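Local coordinates for periplasmic divalent cation tolerance protein CutA (Pyrococcus horikoshii, PDB 1UKU) that contributes to heavy-metal resistance as a homotrimer that binds copper(II) at the interface between two trimers, probably promoting further oligomerization, at residues 2-13 against 73-84. Sequence-based numbering, arbitrary orientation.
Sequences IIVYTTFPDWES and HPYDVPAIIRID
Phe-8 and His-73 lie almost parallel in an offset stack, planes 6° apart and centroids 4.7 Å from each other, with Phe-8 CE1 over the rim of the imidazole; Pro-78 CB sits on the opposite imidazole face. Within its loop, His-73 ND1 accepts the backbone N-H of Tyr-75 in the ring plane, which helps to fix the ring's rotation and turns NE2 toward strand 2-8. There NE2 is shared by two weak hydrogen bonds, to Thr-7 O and Thr-6 OG1. Thr-6 OG1 is swung anti to the backbone N (chi1 -171°), where it donates to Ala-79 O at 2.6 Å. Thr-7 OG1 meets the edge of the Tyr-75 ring and is also hydrogen-bonded to a water that accepts the N-H of Ala-79, linking strand 2-8 to the chain just ahead of strand 81-84. Beyond the stack, Pro-9 CD packs 3.5 Å from Pro-74 CG and also touches Tyr-75, whose hydroxyl is hydrogen-bonded to Glu-50. This end borders the copper site, Tyr-75 packing on the copper ligand Asp-48.

At the other end, Ile-3 pairs with Ile-83 and Tyr-5 with Ile-81 through reciprocal, nearly straight backbone bonds. Arg-82 runs extended, and Ile-2 CG2 rests over one face of its guanidinium, 3.7 Å from NE; Asp-84 OD1 takes that NE in plane, 2.7 Å away, as a salt bridge.

Strand 81-84 is outermost in the chain's four-stranded antiparallel, ferredoxin-like sheet, with 2-8 between it and 44-57. Helix 62-72 covers the face bearing Ile-2, Val-4 and Ile-80. Beyond 81-84, a strand of the second subunit continues the sheet across the trimer interface.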
loop_
_atom_site.group_PDB
_atom_site.type_symbol
_atom_site.label_atom_id
_atom_site.label_comp_id
_atom_site.label_asym_id
_atom_site.label_seq_id
_atom_site.Cartn_x
_atom_site.Cartn_y
_atom_site.Cartn_z
ATOM N N ILE A 2 -7.991 -8.703 -6.492
ATOM C CA ILE A 2 -7.818 -7.266 -6.338
ATOM C C ILE A 2 -7.590 -6.858 -4.890
ATOM O O ILE A 2 -7.962 -7.565 -3.948
ATOM C CB ILE A 2 -9.014 -6.485 -6.920
ATOM C CG1 ILE A 2 -10.277 -6.752 -6.122
ATOM C CG2 ILE A 2 -9.250 -6.812 -8.387
ATOM C CD1 ILE A 2 -11.489 -5.926 -6.517
ATOM N N ILE A 3 -6.967 -5.699 -4.750
ATOM C CA ILE A 3 -6.921 -4.965 -3.502
ATOM C C ILE A 3 -7.890 -3.817 -3.607
ATOM O O ILE A 3 -8.015 -3.183 -4.646
ATOM C CB ILE A 3 -5.488 -4.402 -3.271
ATOM C CG1 ILE A 3 -4.484 -5.552 -3.142
ATOM C CG2 ILE A 3 -5.450 -3.434 -2.104
ATOM C CD1 ILE A 3 -4.781 -6.513 -2.185
ATOM N N VAL A 4 -8.558 -3.537 -2.511
ATOM C CA VAL A 4 -9.350 -2.327 -2.370
ATOM C C VAL A 4 -8.856 -1.576 -1.140
ATOM O O VAL A 4 -8.778 -2.145 -0.061
ATOM C CB VAL A 4 -10.826 -2.643 -2.255
ATOM C CG1 VAL A 4 -11.674 -1.364 -2.023
ATOM C CG2 VAL A 4 -11.271 -3.351 -3.517
ATOM N N TYR A 5 -8.545 -0.307 -1.314
ATOM C CA TYR A 5 -8.094 0.563 -0.226
ATOM C C TYR A 5 -9.202 1.577 0.084
ATOM O O TYR A 5 -9.763 2.213 -0.799
ATOM C CB TYR A 5 -6.821 1.300 -0.616
ATOM C CG TYR A 5 -6.178 2.172 0.445
ATOM C CD1 TYR A 5 -5.648 1.617 1.585
ATOM C CD2 TYR A 5 -6.091 3.571 0.298
ATOM C CE1 TYR A 5 -5.034 2.406 2.571
ATOM C CE2 TYR A 5 -5.474 4.371 1.291
ATOM C CZ TYR A 5 -4.944 3.766 2.411
ATOM O OH TYR A 5 -4.313 4.530 3.380
ATOM N N THR A 6 -9.501 1.749 1.363
ATOM C CA THR A 6 -10.390 2.787 1.849
ATOM C C THR A 6 -9.866 3.257 3.202
ATOM O O THR A 6 -8.979 2.648 3.780
ATOM C CB THR A 6 -11.846 2.277 1.894
ATOM O OG1 THR A 6 -12.716 3.388 2.181
ATOM C CG2 THR A 6 -12.094 1.226 2.943
ATOM N N THR A 7 -10.367 4.380 3.676
ATOM C CA THR A 7 -9.946 4.906 4.951
ATOM C C THR A 7 -11.148 5.184 5.789
ATOM O O THR A 7 -12.227 5.439 5.269
ATOM C CB THR A 7 -9.094 6.163 4.832
ATOM O OG1 THR A 7 -9.916 7.292 4.466
ATOM C CG2 THR A 7 -8.031 6.030 3.769
ATOM N N PHE A 8 -10.941 5.127 7.091
ATOM C CA PHE A 8 -12.005 5.294 8.101
ATOM C C PHE A 8 -11.568 6.276 9.178
ATOM O O PHE A 8 -10.384 6.424 9.431
ATOM C CB PHE A 8 -12.335 3.959 8.792
ATOM C CG PHE A 8 -12.897 2.908 7.886
ATOM C CD1 PHE A 8 -14.249 2.901 7.587
ATOM C CD2 PHE A 8 -12.072 1.918 7.313
ATOM C CE1 PHE A 8 -14.781 1.939 6.767
ATOM C CE2 PHE A 8 -12.632 0.937 6.476
ATOM C CZ PHE A 8 -13.988 0.972 6.194
ATOM N N PRO A 9 -12.521 6.954 9.809
ATOM C CA PRO A 9 -12.177 7.930 10.841
ATOM C C PRO A 9 -11.661 7.337 12.150
ATOM O O PRO A 9 -10.946 8.062 12.845
ATOM C CB PRO A 9 -13.478 8.707 10.999
ATOM C CG PRO A 9 -14.504 7.709 10.679
ATOM C CD PRO A 9 -13.941 6.994 9.463
ATOM N N ASP A 10 -11.958 6.083 12.483
ATOM C CA ASP A 10 -11.204 5.397 13.540
ATOM C C ASP A 10 -11.522 3.909 13.485
ATOM O O ASP A 10 -12.104 3.405 12.504
ATOM C CB ASP A 10 -11.461 5.939 14.967
ATOM C CG ASP A 10 -10.295 5.637 15.961
ATOM O OD1 ASP A 10 -9.211 6.242 15.818
ATOM O OD2 ASP A 10 -10.392 4.839 16.943
ATOM N N TRP A 11 -11.114 3.218 14.544
ATOM C CA TRP A 11 -11.083 1.796 14.587
ATOM C C TRP A 11 -12.455 1.192 14.694
ATOM O O TRP A 11 -12.682 0.103 14.142
ATOM C CB TRP A 11 -10.240 1.366 15.804
ATOM C CG TRP A 11 -8.777 1.455 15.564
ATOM C CD1 TRP A 11 -7.949 2.455 15.931
ATOM C CD2 TRP A 11 -7.998 0.530 14.820
ATOM N NE1 TRP A 11 -6.677 2.197 15.498
ATOM C CE2 TRP A 11 -6.691 1.018 14.787
ATOM C CE3 TRP A 11 -8.285 -0.686 14.180
ATOM C CZ2 TRP A 11 -5.658 0.324 14.140
ATOM C CZ3 TRP A 11 -7.274 -1.365 13.557
ATOM C CH2 TRP A 11 -5.986 -0.862 13.527
ATOM N N GLU A 12 -13.374 1.817 15.422
ATOM C CA GLU A 12 -14.693 1.214 15.608
ATOM C C GLU A 12 -15.425 1.112 14.283
ATOM O O GLU A 12 -15.945 0.063 13.965
ATOM C CB GLU A 12 -15.526 1.967 16.630
ATOM C CG GLU A 12 -16.857 1.310 16.969
ATOM C CD GLU A 12 -16.732 -0.017 17.699
ATOM O OE1 GLU A 12 -15.743 -0.255 18.448
ATOM O OE2 GLU A 12 -17.645 -0.849 17.486
ATOM N N SER A 13 -15.448 2.186 13.502
ATOM C CA SER A 13 -16.069 2.140 12.192
ATOM C C SER A 13 -15.314 1.191 11.265
ATOM O O SER A 13 -15.930 0.417 10.559
ATOM C CB SER A 13 -16.188 3.513 11.540
ATOM O OG SER A 13 -14.960 4.191 11.456
ATOM N N HIS A 73 -20.205 3.167 4.725
ATOM C CA HIS A 73 -19.067 4.025 5.075
ATOM C C HIS A 73 -19.506 5.223 5.900
ATOM O O HIS A 73 -20.517 5.853 5.582
ATOM C CB HIS A 73 -18.354 4.531 3.824
ATOM C CG HIS A 73 -16.895 4.778 4.047
ATOM N ND1 HIS A 73 -16.422 5.778 4.864
ATOM C CD2 HIS A 73 -15.815 4.107 3.590
ATOM C CE1 HIS A 73 -15.099 5.698 4.917
ATOM N NE2 HIS A 73 -14.711 4.685 4.151
ATOM N N PRO A 74 -18.747 5.563 6.946
ATOM C CA PRO A 74 -19.032 6.803 7.695
ATOM C C PRO A 74 -18.793 8.112 6.950
ATOM O O PRO A 74 -19.330 9.150 7.368
ATOM C CB PRO A 74 -18.123 6.709 8.920
ATOM C CG PRO A 74 -17.120 5.665 8.622
ATOM C CD PRO A 74 -17.691 4.751 7.584
ATOM N N TYR A 75 -18.002 8.096 5.885
ATOM C CA TYR A 75 -17.790 9.280 5.088
ATOM C C TYR A 75 -18.835 9.435 3.982
ATOM O O TYR A 75 -19.150 8.469 3.314
ATOM C CB TYR A 75 -16.390 9.270 4.458
ATOM C CG TYR A 75 -15.244 9.399 5.449
ATOM C CD1 TYR A 75 -15.422 9.926 6.726
ATOM C CD2 TYR A 75 -13.985 8.981 5.099
ATOM C CE1 TYR A 75 -14.361 10.084 7.588
ATOM C CE2 TYR A 75 -12.917 9.104 5.954
ATOM C CZ TYR A 75 -13.088 9.646 7.196
ATOM O OH TYR A 75 -11.978 9.727 8.029
ATOM N N ASP A 76 -19.305 10.672 3.791
ATOM C CA ASP A 76 -20.146 11.038 2.645
ATOM C C ASP A 76 -19.444 10.736 1.328
ATOM O O ASP A 76 -20.062 10.243 0.383
ATOM C CB ASP A 76 -20.474 12.542 2.649
ATOM C CG ASP A 76 -21.177 12.998 3.899
ATOM O OD1 ASP A 76 -22.107 12.288 4.348
ATOM O OD2 ASP A 76 -20.901 14.085 4.471
ATOM N N VAL A 77 -18.156 11.072 1.259
ATOM C CA VAL A 77 -17.362 10.844 0.057
ATOM C C VAL A 77 -16.125 10.022 0.439
ATOM O O VAL A 77 -15.042 10.570 0.645
ATOM C CB VAL A 77 -16.969 12.169 -0.644
ATOM C CG1 VAL A 77 -16.246 11.899 -1.951
ATOM C CG2 VAL A 77 -18.209 13.033 -0.926
ATOM N N PRO A 78 -16.286 8.713 0.545
ATOM C CA PRO A 78 -15.139 7.872 0.915
ATOM C C PRO A 78 -14.261 7.635 -0.278
ATOM O O PRO A 78 -14.715 7.750 -1.415
ATOM C CB PRO A 78 -15.790 6.567 1.332
ATOM C CG PRO A 78 -17.045 6.510 0.534
ATOM C CD PRO A 78 -17.500 7.926 0.327
ATOM N N ALA A 79 -13.008 7.278 -0.020
ATOM C CA ALA A 79 -12.122 6.748 -1.047
ATOM C C ALA A 79 -12.350 5.239 -1.126
ATOM O O ALA A 79 -12.201 4.521 -0.142
ATOM C CB ALA A 79 -10.683 7.032 -0.717
ATOM N N ILE A 80 -12.699 4.748 -2.306
ATOM C CA ILE A 80 -12.856 3.320 -2.529
ATOM C C ILE A 80 -12.066 2.963 -3.787
ATOM O O ILE A 80 -12.570 3.079 -4.917
ATOM C CB ILE A 80 -14.345 2.904 -2.683
ATOM C CG1 ILE A 80 -15.186 3.529 -1.584
ATOM C CG2 ILE A 80 -14.464 1.367 -2.641
ATOM C CD1 ILE A 80 -16.695 3.297 -1.767
ATOM N N ILE A 81 -10.833 2.511 -3.586
ATOM C CA ILE A 81 -9.781 2.463 -4.609
ATOM C C ILE A 81 -9.418 1.019 -4.915
ATOM O O ILE A 81 -8.937 0.306 -4.048
ATOM C CB ILE A 81 -8.566 3.240 -4.099
ATOM C CG1 ILE A 81 -8.876 4.756 -4.132
ATOM C CG2 ILE A 81 -7.318 2.945 -4.908
ATOM C CD1 ILE A 81 -7.889 5.679 -3.409
ATOM N N ARG A 82 -9.644 0.602 -6.151
ATOM C CA ARG A 82 -9.334 -0.740 -6.622
ATOM C C ARG A 82 -7.974 -0.732 -7.305
ATOM O O ARG A 82 -7.752 0.028 -8.253
ATOM C CB ARG A 82 -10.387 -1.230 -7.620
ATOM C CG ARG A 82 -9.989 -2.451 -8.404
ATOM C CD ARG A 82 -11.063 -2.949 -9.299
ATOM N NE ARG A 82 -10.538 -3.916 -10.233
ATOM C CZ ARG A 82 -11.285 -4.667 -11.033
ATOM N NH1 ARG A 82 -12.612 -4.572 -11.044
ATOM N NH2 ARG A 82 -10.689 -5.525 -11.842
ATOM N N ILE A 83 -7.065 -1.587 -6.848
ATOM C CA ILE A 83 -5.805 -1.862 -7.519
ATOM C C ILE A 83 -5.735 -3.349 -7.833
ATOM O O ILE A 83 -5.820 -4.186 -6.959
ATOM C CB ILE A 83 -4.593 -1.383 -6.681
ATOM C CG1 ILE A 83 -4.598 0.163 -6.541
ATOM C CG2 ILE A 83 -3.282 -1.832 -7.315
ATOM C CD1 ILE A 83 -3.854 0.694 -5.323
ATOM N N ASP A 84 -5.588 -3.651 -9.118
ATOM C CA ASP A 84 -5.544 -5.028 -9.564
ATOM C C ASP A 84 -4.227 -5.672 -9.141
ATOM O O ASP A 84 -3.178 -5.029 -9.157
ATOM C CB ASP A 84 -5.681 -5.124 -11.083
ATOM C CG ASP A 84 -7.056 -4.797 -11.584
ATOM O OD1 ASP A 84 -7.936 -4.402 -10.814
ATOM O OD2 ASP A 84 -7.297 -4.877 -12.802
HETATM O O HOH W 1 -12.252 7.114 2.755
#